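Local coordinates for Ctr9 protein (Myceliophthora thermophila, PDB 6AF0) that builds a helical tetratricopeptide-repeat scaffold, the bulk of a longer protein that, as a subunit of the Paf1 complex, probably associates with RNA polymerase II, at residues L94-S99 with Q123-S128; L142-G147 with K179-A184; L152-Q157 with A171-N176; I345-W350 with D375-A380. One frame throughout, in Å; residues are numbered along the deposited sequence.

Interaction 1: residues L94-S99 with Q123-S128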
# COMPACT_ATOMS: atom_id res chain seq x y z
N LEU A 94 -44.12 -34.95 -13.25
CA LEU A 94 -44.29 -33.98 -14.32
C LEU A 94 -44.18 -32.53 -13.81
O LEU A 94 -43.77 -31.65 -14.54
CB LEU A 94 -45.65 -34.17 -14.97
CG LEU A 94 -45.77 -35.41 -15.83
CD1 LEU A 94 -47.23 -35.85 -15.93
CD2 LEU A 94 -45.19 -35.14 -17.20
N TYR A 95 -44.58 -32.29 -12.56
CA TYR A 95 -44.43 -30.97 -11.95
C TYR A 95 -42.98 -30.69 -11.64
O TYR A 95 -42.58 -29.53 -11.56
CB TYR A 95 -45.25 -30.83 -10.65
CG TYR A 95 -46.70 -30.44 -10.85
CD1 TYR A 95 -47.08 -29.64 -11.92
CD2 TYR A 95 -47.68 -30.83 -9.95
CE1 TYR A 95 -48.39 -29.28 -12.11
CE2 TYR A 95 -49.01 -30.46 -10.13
CZ TYR A 95 -49.35 -29.67 -11.23
OH TYR A 95 -50.64 -29.25 -11.50
N LEU A 96 -42.20 -31.75 -11.44
CA LEU A 96 -40.76 -31.61 -11.33
C LEU A 96 -40.17 -31.26 -12.70
O LEU A 96 -39.39 -30.32 -12.81
CB LEU A 96 -40.11 -32.85 -10.72
CG LEU A 96 -40.55 -33.13 -9.28
CD1 LEU A 96 -39.90 -34.39 -8.74
CD2 LEU A 96 -40.24 -31.96 -8.36
N TRP A 97 -40.58 -31.98 -13.75
CA TRP A 97 -40.14 -31.61 -15.09
C TRP A 97 -40.39 -30.12 -15.33
O TRP A 97 -39.45 -29.33 -15.45
CB TRP A 97 -40.82 -32.45 -16.15
CG TRP A 97 -40.45 -32.10 -17.55
CD1 TRP A 97 -40.57 -30.88 -18.16
CD2 TRP A 97 -39.97 -33.00 -18.53
NE1 TRP A 97 -40.15 -30.96 -19.47
CE2 TRP A 97 -39.78 -32.26 -19.72
CE3 TRP A 97 -39.66 -34.35 -18.53
CZ2 TRP A 97 -39.30 -32.84 -20.90
CZ3 TRP A 97 -39.18 -34.93 -19.70
CH2 TRP A 97 -39.00 -34.17 -20.87
N LYS A 98 -41.66 -29.73 -15.36
CA LYS A 98 -42.04 -28.34 -15.61
C LYS A 98 -41.23 -27.42 -14.74
O LYS A 98 -40.81 -26.37 -15.18
CB LYS A 98 -43.55 -28.09 -15.38
CG LYS A 98 -44.44 -28.57 -16.53
CD LYS A 98 -44.12 -27.92 -17.89
CE LYS A 98 -44.36 -26.41 -17.86
NZ LYS A 98 -43.83 -25.70 -19.06
N SER A 99 -40.99 -27.83 -13.50
CA SER A 99 -40.12 -27.09 -12.59
C SER A 99 -38.76 -26.83 -13.20
O SER A 99 -38.26 -25.70 -13.12
CB SER A 99 -39.92 -27.86 -11.27
OG SER A 99 -38.68 -27.56 -10.67
N GLN A 123 -44.05 -26.04 -5.46
CA GLN A 123 -45.16 -26.09 -4.53
C GLN A 123 -46.27 -27.00 -5.05
O GLN A 123 -46.83 -27.79 -4.30
CB GLN A 123 -45.69 -24.69 -4.29
CG GLN A 123 -46.75 -24.60 -3.20
CD GLN A 123 -47.42 -23.24 -3.12
OE1 GLN A 123 -48.02 -22.91 -2.09
NE2 GLN A 123 -47.33 -22.43 -4.19
N LEU A 124 -46.57 -26.92 -6.34
CA LEU A 124 -47.58 -27.83 -6.92
C LEU A 124 -47.17 -29.31 -6.81
O LEU A 124 -47.99 -30.18 -6.53
CB LEU A 124 -47.85 -27.48 -8.38
CG LEU A 124 -48.67 -26.22 -8.63
CD1 LEU A 124 -48.75 -25.97 -10.13
CD2 LEU A 124 -50.07 -26.32 -8.05
N ALA A 125 -45.89 -29.57 -7.04
CA ALA A 125 -45.34 -30.90 -6.89
C ALA A 125 -45.46 -31.38 -5.45
O ALA A 125 -45.73 -32.55 -5.21
CB ALA A 125 -43.88 -30.91 -7.31
N THR A 126 -45.24 -30.48 -4.50
CA THR A 126 -45.38 -30.83 -3.07
C THR A 126 -46.81 -31.33 -2.77
O THR A 126 -46.98 -32.38 -2.14
CB THR A 126 -45.04 -29.67 -2.11
OG1 THR A 126 -46.04 -28.65 -2.22
CG2 THR A 126 -43.68 -29.05 -2.39
N GLN A 127 -47.83 -30.59 -3.23
CA GLN A 127 -49.25 -30.95 -2.96
C GLN A 127 -49.60 -32.31 -3.57
O GLN A 127 -50.11 -33.18 -2.86
CB GLN A 127 -50.24 -29.90 -3.49
CG GLN A 127 -49.72 -28.46 -3.49
CD GLN A 127 -50.77 -27.44 -3.86
OE1 GLN A 127 -51.93 -27.78 -4.13
NE2 GLN A 127 -50.38 -26.17 -3.88
N SER A 128 -49.34 -32.49 -4.86
CA SER A 128 -49.58 -33.77 -5.55
C SER A 128 -48.88 -34.93 -4.85
O SER A 128 -49.44 -35.97 -4.56
CB SER A 128 -49.09 -33.72 -6.99
OG SER A 128 -49.66 -32.63 -7.67
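Y95 lies against L124, A125 and S128 and carries most of the contact between helices 82-101 and 118-135. At its root, Y95 CB meets A125 CB at 3.6 Å, where the two backbones come closest, with the CA atoms of Y95 and A125 5.1 Å apart. The ring then leaves beside the backbone N (chi1 -84°) and presents one face to the neighbouring helix. L124 CB sits over the centre of that face, 3.7 Å from the ring centroid and 14° off the normal, a CH-pi contact. Along one side of the ring, Y95 CD2 is 3.5 Å from L124 O, and Y95 CE2 has S128 OG in the ring plane, at its edge. Along the other side and toward the tip, CE1 and CZ lie beside L124 CD1, which is also in van der Waals contact with the Y95 OH. The short axes are antiparallel to within 7° and 8.7 Å apart, the side-by-side helix packing from which a TPR-type solenoid is built. S128 OG, at the ring edge, bonds back to L124 O, which also accepts S128 N from the opposite face of its plane. The same A125 methyl that meets Y95 also touches L96 CD2, A125 CB lying 3.9 Å from it. There L149 of helix 140-155 packs on both L96 and A125, joining a third helix to the pair.

Interaction 2: residues L142-G147 with K179-A184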
# COMPACT_ATOMS: atom_id res chain seq x y z
N LEU A 142 -42.31 -42.40 -4.73
CA LEU A 142 -42.56 -41.25 -3.89
C LEU A 142 -41.38 -40.93 -2.98
O LEU A 142 -41.20 -39.78 -2.59
CB LEU A 142 -43.83 -41.45 -3.07
CG LEU A 142 -45.16 -41.28 -3.81
CD1 LEU A 142 -46.28 -41.32 -2.79
CD2 LEU A 142 -45.20 -39.97 -4.57
N PHE A 143 -40.61 -41.94 -2.61
CA PHE A 143 -39.38 -41.72 -1.86
C PHE A 143 -38.37 -41.00 -2.74
O PHE A 143 -37.71 -40.07 -2.29
CB PHE A 143 -38.75 -43.02 -1.40
CG PHE A 143 -39.56 -43.77 -0.38
CD1 PHE A 143 -40.17 -43.12 0.69
CD2 PHE A 143 -39.68 -45.15 -0.48
CE1 PHE A 143 -40.91 -43.84 1.62
CE2 PHE A 143 -40.41 -45.87 0.45
CZ PHE A 143 -41.02 -45.21 1.50
N LEU A 144 -38.25 -41.46 -3.98
CA LEU A 144 -37.46 -40.74 -4.97
C LEU A 144 -37.91 -39.29 -5.10
O LEU A 144 -37.08 -38.37 -4.92
CB LEU A 144 -37.53 -41.41 -6.34
CG LEU A 144 -36.30 -42.20 -6.77
CD1 LEU A 144 -36.41 -42.57 -8.24
CD2 LEU A 144 -35.01 -41.44 -6.55
N ALA A 145 -39.20 -39.11 -5.41
CA ALA A 145 -39.83 -37.80 -5.59
C ALA A 145 -39.50 -36.83 -4.46
O ALA A 145 -39.22 -35.67 -4.71
CB ALA A 145 -41.34 -37.95 -5.72
N ARG A 146 -39.54 -37.32 -3.23
CA ARG A 146 -39.20 -36.50 -2.07
C ARG A 146 -37.78 -36.03 -2.13
O ARG A 146 -37.49 -34.85 -1.94
CB ARG A 146 -39.39 -37.29 -0.78
CG ARG A 146 -40.85 -37.53 -0.44
CD ARG A 146 -41.60 -36.22 -0.38
NE ARG A 146 -41.23 -35.42 0.79
CZ ARG A 146 -42.08 -35.09 1.76
NH1 ARG A 146 -43.36 -35.48 1.71
NH2 ARG A 146 -41.65 -34.36 2.78
N GLY A 147 -36.88 -36.96 -2.37
CA GLY A 147 -35.48 -36.61 -2.51
C GLY A 147 -35.34 -35.50 -3.53
O GLY A 147 -34.84 -34.40 -3.21
N LYS A 179 -31.85 -38.83 3.35
CA LYS A 179 -32.60 -39.87 4.06
C LYS A 179 -33.76 -40.47 3.22
O LYS A 179 -34.10 -41.64 3.33
CB LYS A 179 -33.16 -39.32 5.38
CG LYS A 179 -33.15 -40.33 6.51
CD LYS A 179 -31.83 -40.28 7.25
CE LYS A 179 -31.88 -41.05 8.55
NZ LYS A 179 -30.50 -41.12 9.11
N SER A 180 -34.38 -39.64 2.39
CA SER A 180 -35.42 -40.09 1.50
C SER A 180 -34.83 -40.92 0.40
O SER A 180 -35.41 -41.92 -0.01
CB SER A 180 -36.14 -38.89 0.89
OG SER A 180 -36.69 -38.07 1.91
N PHE A 181 -33.67 -40.49 -0.10
CA PHE A 181 -32.98 -41.26 -1.14
C PHE A 181 -32.49 -42.58 -0.57
O PHE A 181 -32.58 -43.62 -1.24
CB PHE A 181 -31.81 -40.48 -1.72
CG PHE A 181 -32.20 -39.43 -2.73
CD1 PHE A 181 -32.92 -39.76 -3.86
CD2 PHE A 181 -31.80 -38.11 -2.57
CE1 PHE A 181 -33.27 -38.80 -4.78
CE2 PHE A 181 -32.14 -37.13 -3.48
CZ PHE A 181 -32.88 -37.48 -4.59
N GLU A 182 -32.00 -42.54 0.67
CA GLU A 182 -31.55 -43.75 1.37
C GLU A 182 -32.69 -44.73 1.68
O GLU A 182 -32.52 -45.96 1.64
CB GLU A 182 -30.75 -43.41 2.63
CG GLU A 182 -29.26 -43.68 2.45
CD GLU A 182 -28.40 -43.00 3.49
OE1 GLU A 182 -28.94 -42.50 4.50
OE2 GLU A 182 -27.16 -42.96 3.27
N GLU A 183 -33.86 -44.18 1.96
CA GLU A 183 -35.06 -44.98 2.12
C GLU A 183 -35.43 -45.69 0.80
O GLU A 183 -35.71 -46.90 0.82
CB GLU A 183 -36.22 -44.11 2.64
CG GLU A 183 -37.61 -44.69 2.47
CD GLU A 183 -37.88 -45.92 3.32
OE1 GLU A 183 -38.82 -45.86 4.15
OE2 GLU A 183 -37.17 -46.94 3.18
N ALA A 184 -35.42 -44.96 -0.32
CA ALA A 184 -35.65 -45.54 -1.67
C ALA A 184 -34.66 -46.66 -2.02
O ALA A 184 -35.01 -47.62 -2.73
CB ALA A 184 -35.56 -44.46 -2.73
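In the antiparallel helix packing of the TPR superhelix, helices 140-155 and 168-188 meet through two phenylalanines, F143 against E183 and F181 against G147. The aliphatic part of E183 covers the F143 ring: its CG stands 3.3 Å from the centroid and only 4° off the normal. With CG anti to the backbone N and the chain bent at chi2, the carboxylate swings past the ring at 30° to its plane, and E183 OE2 forms a salt bridge with R186. At the root of the F143 ring, F143 CB packs on A184 CB at 3.7 Å. Segment 179-184 belongs to a region recognised as a tetratricopeptide repeat, and its axis lies 7.8 Å from that of 142-147 at 158°. Such a close approach is matched by small residues on both sides, G147 facing S180 with their CA atoms 5.3 Å apart. G147 CA rests over one face of the F181 ring, 3.7 Å from its centroid and displaced toward the rim, a CH-pi contact to which G147 contributes only a backbone carbon. The edge of the same ring receives L144 CD2, which lies in its plane at 3.6 Å from F181 CE1. L144 also packs on L194 and A195 of helix 193-205.

Interaction 3: residues L152-Q157 with A171-N176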
# COMPACT_ATOMS: atom_id res chain seq x y z
N LEU A 152 -34.17 -29.89 -5.50
CA LEU A 152 -34.61 -28.75 -6.29
C LEU A 152 -35.02 -27.53 -5.45
O LEU A 152 -34.83 -26.39 -5.88
CB LEU A 152 -35.77 -29.15 -7.17
CG LEU A 152 -35.51 -30.24 -8.20
CD1 LEU A 152 -36.82 -30.59 -8.87
CD2 LEU A 152 -34.55 -29.79 -9.25
N LYS A 153 -35.61 -27.75 -4.30
CA LYS A 153 -35.99 -26.66 -3.41
C LYS A 153 -34.74 -26.16 -2.70
O LYS A 153 -34.56 -24.96 -2.51
CB LYS A 153 -37.05 -27.13 -2.40
CG LYS A 153 -38.22 -26.15 -2.19
CD LYS A 153 -39.53 -26.84 -1.77
CE LYS A 153 -39.32 -27.78 -0.59
NZ LYS A 153 -40.58 -28.38 -0.08
N ALA A 154 -33.86 -27.07 -2.31
CA ALA A 154 -32.69 -26.71 -1.53
C ALA A 154 -31.74 -25.83 -2.30
O ALA A 154 -31.12 -24.95 -1.72
CB ALA A 154 -31.95 -27.95 -1.07
N SER A 155 -31.61 -26.08 -3.61
CA SER A 155 -30.72 -25.28 -4.47
C SER A 155 -31.19 -23.81 -4.60
O SER A 155 -30.37 -22.89 -4.78
CB SER A 155 -30.60 -25.91 -5.85
OG SER A 155 -29.74 -25.14 -6.69
N LEU A 156 -32.50 -23.59 -4.47
CA LEU A 156 -33.07 -22.24 -4.50
C LEU A 156 -32.87 -21.41 -3.22
O LEU A 156 -33.18 -20.22 -3.21
CB LEU A 156 -34.55 -22.32 -4.82
CG LEU A 156 -34.88 -22.80 -6.23
CD1 LEU A 156 -36.39 -22.98 -6.42
CD2 LEU A 156 -34.33 -21.82 -7.25
N GLN A 157 -32.38 -22.02 -2.15
CA GLN A 157 -32.12 -21.28 -0.93
C GLN A 157 -31.00 -20.31 -1.23
O GLN A 157 -29.98 -20.73 -1.74
CB GLN A 157 -31.73 -22.25 0.20
CG GLN A 157 -32.90 -23.09 0.71
CD GLN A 157 -33.60 -22.52 1.94
OE1 GLN A 157 -33.74 -21.30 2.10
NE2 GLN A 157 -34.03 -23.40 2.82
N ALA A 171 -28.61 -27.14 4.65
CA ALA A 171 -27.92 -28.34 5.14
C ALA A 171 -28.91 -29.40 5.65
O ALA A 171 -28.85 -30.57 5.26
CB ALA A 171 -26.94 -27.96 6.23
N GLU A 172 -29.84 -28.99 6.51
CA GLU A 172 -30.85 -29.91 7.01
C GLU A 172 -31.74 -30.46 5.90
O GLU A 172 -32.11 -31.64 5.90
CB GLU A 172 -31.71 -29.24 8.08
CG GLU A 172 -30.99 -29.11 9.41
CD GLU A 172 -30.05 -30.28 9.69
OE1 GLU A 172 -30.54 -31.43 9.84
OE2 GLU A 172 -28.81 -30.08 9.74
N GLN A 173 -32.10 -29.60 4.96
CA GLN A 173 -32.88 -30.01 3.81
C GLN A 173 -32.14 -31.06 2.99
O GLN A 173 -32.73 -32.04 2.52
CB GLN A 173 -33.19 -28.80 2.94
CG GLN A 173 -34.67 -28.58 2.69
CD GLN A 173 -34.98 -27.34 1.85
OE1 GLN A 173 -34.18 -26.40 1.74
NE2 GLN A 173 -36.15 -27.34 1.26
N LEU A 174 -30.83 -30.87 2.84
CA LEU A 174 -30.00 -31.84 2.14
C LEU A 174 -30.03 -33.18 2.86
O LEU A 174 -30.17 -34.23 2.23
CB LEU A 174 -28.55 -31.34 1.99
CG LEU A 174 -28.33 -30.13 1.06
CD1 LEU A 174 -26.89 -29.65 1.17
CD2 LEU A 174 -28.68 -30.41 -0.39
N ARG A 175 -29.92 -33.13 4.19
CA ARG A 175 -30.02 -34.34 5.02
C ARG A 175 -31.34 -35.05 4.80
O ARG A 175 -31.36 -36.27 4.68
CB ARG A 175 -29.83 -34.02 6.49
CG ARG A 175 -28.40 -33.70 6.84
CD ARG A 175 -28.29 -33.10 8.22
NE ARG A 175 -26.90 -32.98 8.65
CZ ARG A 175 -26.47 -32.20 9.63
NH1 ARG A 175 -27.33 -31.44 10.30
NH2 ARG A 175 -25.18 -32.16 9.97
N ASN A 176 -32.43 -34.29 4.71
CA ASN A 176 -33.74 -34.89 4.49
C ASN A 176 -33.79 -35.58 3.16
O ASN A 176 -34.27 -36.70 3.06
CB ASN A 176 -34.86 -33.85 4.57
CG ASN A 176 -35.10 -33.35 5.98
OD1 ASN A 176 -34.87 -34.06 6.96
ND2 ASN A 176 -35.59 -32.11 6.09
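Q173 reaches across to A154, K153 and Q157 and has more surface buried by this contact than any of them. Its chain is extended beyond CG (chi2 178°), which carries the amide to the last turn of helix 140-155. The oxygen, Q173 OE1, lies 3.6 Å from A154 CA and accepts a hydrogen bond of 3.2 Å from Q157 NE2. That bond is fairly straight at the hydrogen, 159°, and leaves in the amide plane of Q157, but it arrives well above the carbonyl plane of Q173; the two amides stand nearly perpendicular, 87° apart. Q157 bends at chi2 to bring its amide there. Helices 140-155 and 168-188 are neighbours in the TPR solenoid, and the contact lies near the connection between them; segment 171-176 falls in a region recognised as a tetratricopeptide repeat. The other end of the amide, Q173 NE2, is flanked by the aliphatic part of K153, with CE at 3.7 Å, and the two side chains cross at about a right angle. A154, pointing at the opposing helix, contributes its methyl: CB meets L174 CD2 at 4.1 Å and also lies beside the Q173 oxygen. K153 packs in addition on E119 and L122 of helix 118-135.

Interaction 4: residues I345-W350 with D375-A380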
# COMPACT_ATOMS: atom_id res chain seq x y z
N ILE A 345 -24.12 -19.32 -10.49
CA ILE A 345 -24.39 -18.97 -11.88
C ILE A 345 -24.99 -17.59 -11.95
O ILE A 345 -24.53 -16.76 -12.72
CB ILE A 345 -25.31 -19.96 -12.56
CG1 ILE A 345 -24.54 -21.24 -12.80
CG2 ILE A 345 -25.83 -19.40 -13.86
CD1 ILE A 345 -25.26 -22.29 -13.61
N ALA A 346 -25.98 -17.34 -11.11
CA ALA A 346 -26.62 -16.03 -11.06
C ALA A 346 -25.58 -14.95 -10.81
O ALA A 346 -25.56 -13.92 -11.53
CB ALA A 346 -27.70 -15.99 -10.00
N SER A 347 -24.69 -15.19 -9.85
CA SER A 347 -23.67 -14.20 -9.55
C SER A 347 -22.72 -13.96 -10.74
O SER A 347 -22.27 -12.85 -10.95
CB SER A 347 -22.84 -14.59 -8.35
OG SER A 347 -21.72 -15.31 -8.79
N ASP A 348 -22.42 -15.01 -11.49
CA ASP A 348 -21.51 -14.93 -12.64
C ASP A 348 -22.16 -14.15 -13.75
O ASP A 348 -21.52 -13.32 -14.41
CB ASP A 348 -21.12 -16.32 -13.13
CG ASP A 348 -20.12 -17.02 -12.23
OD1 ASP A 348 -19.73 -16.46 -11.19
OD2 ASP A 348 -19.72 -18.15 -12.56
N GLY A 349 -23.44 -14.40 -13.95
CA GLY A 349 -24.22 -13.63 -14.93
C GLY A 349 -24.27 -12.15 -14.61
O GLY A 349 -24.08 -11.33 -15.50
N TRP A 350 -24.53 -11.81 -13.35
CA TRP A 350 -24.63 -10.40 -12.95
C TRP A 350 -23.26 -9.78 -13.13
O TRP A 350 -23.13 -8.66 -13.61
CB TRP A 350 -25.13 -10.21 -11.50
CG TRP A 350 -26.61 -10.46 -11.30
CD1 TRP A 350 -27.17 -11.37 -10.45
CD2 TRP A 350 -27.70 -9.82 -11.97
NE1 TRP A 350 -28.54 -11.34 -10.54
CE2 TRP A 350 -28.90 -10.40 -11.47
CE3 TRP A 350 -27.79 -8.82 -12.94
CZ2 TRP A 350 -30.18 -10.00 -11.91
CZ3 TRP A 350 -29.09 -8.42 -13.40
CH2 TRP A 350 -30.26 -9.02 -12.87
N ASP A 375 -24.24 -10.08 -3.80
CA ASP A 375 -25.33 -10.60 -2.96
C ASP A 375 -25.73 -12.03 -3.35
O ASP A 375 -25.94 -12.86 -2.48
CB ASP A 375 -26.55 -9.67 -2.98
CG ASP A 375 -26.26 -8.27 -2.42
OD1 ASP A 375 -25.22 -8.06 -1.74
OD2 ASP A 375 -27.09 -7.37 -2.70
N ALA A 376 -25.79 -12.32 -4.66
CA ALA A 376 -26.19 -13.66 -5.15
C ALA A 376 -25.38 -14.76 -4.49
O ALA A 376 -25.92 -15.83 -4.19
CB ALA A 376 -26.08 -13.76 -6.66
N ARG A 377 -24.11 -14.49 -4.25
CA ARG A 377 -23.25 -15.42 -3.52
C ARG A 377 -23.28 -15.14 -2.02
O ARG A 377 -22.41 -15.64 -1.27
CB ARG A 377 -21.81 -15.31 -3.99
CG ARG A 377 -21.54 -16.05 -5.28
CD ARG A 377 -20.19 -15.66 -5.84
NE ARG A 377 -20.02 -16.11 -7.22
CZ ARG A 377 -19.50 -17.27 -7.57
NH1 ARG A 377 -19.07 -18.12 -6.64
NH2 ARG A 377 -19.41 -17.59 -8.86
N GLY A 378 -24.26 -14.35 -1.59
CA GLY A 378 -24.47 -14.06 -0.17
C GLY A 378 -24.13 -12.64 0.23
O GLY A 378 -24.38 -12.23 1.35
N GLY A 379 -23.51 -11.89 -0.67
CA GLY A 379 -23.17 -10.52 -0.35
C GLY A 379 -22.15 -10.50 0.76
O GLY A 379 -21.57 -11.53 1.10
N ALA A 380 -22.02 -9.35 1.39
CA ALA A 380 -20.87 -9.06 2.23
C ALA A 380 -20.64 -10.13 3.26
O ALA A 380 -21.60 -10.71 3.79
CB ALA A 380 -21.06 -7.72 2.90
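S347, on helix 343-360, faces A376 with their CA atoms 5.1 Å apart, at the point where helix 363-376 ends in a Schellman motif whose C-prime residue, G378, has positive phi. R377, the residue before the C-prime glycine, sends its side chain across the neighbouring helix. The apolar part of the contact is small: A376 CB packs on S347 CB at 3.7 Å and, more loosely, on A346 CB at 4.3 Å. R377 is extended from CG to NE, and its CG and CD run past S347 so that the guanidinium edge reaches the carboxylate of the next residue, D348. R377 NH2 bonds to D348 OD1 at 2.6 Å, with an angle of 148° at the hydrogen. The acid oxygen is met on its syn side although 33° out of the carboxylate plane, while it lies close to the plane of the guanidinium; the two flat groups are inclined by 29°. R377 NE points at S347 OG, but the modelled separation is too short for the details of that bond to be relied on. The serine hydroxyl also bonds to A344 O, within its own helix. Y384, in the loop that follows, touches both R377 and D348. One charged pair, set beside a hydroxyl, therefore ties a helix terminus to the N-terminal part of the preceding helix in this solenoid, and the opposite charges of R377 and D348 would probably stabilise each other's ionised forms.

Interactions 1, 2 and 3 form one continuous block in the N-terminal part of the solenoid, whereas interaction 4 stands further along it. Helix 140-155 joins the first three: interactions 2 and 3 both pair it with helix 168-188. The centres of interactions 2 and 3 lie about 13 Å apart, interaction 3 being nested in the loop closed by interaction 2. Interaction 1 touches interaction 3 where L96 CD2 meets L152 CD1 at 3.7 Å, and interaction 2 through L96 CD1 and the A145 carbonyl. Interaction 4 touches none of them; nearest is interaction 3, about 7 Å between closest atoms. Near each contact a chain of another protein packs on nearby residues: W97, L144, L152, S155 and I345.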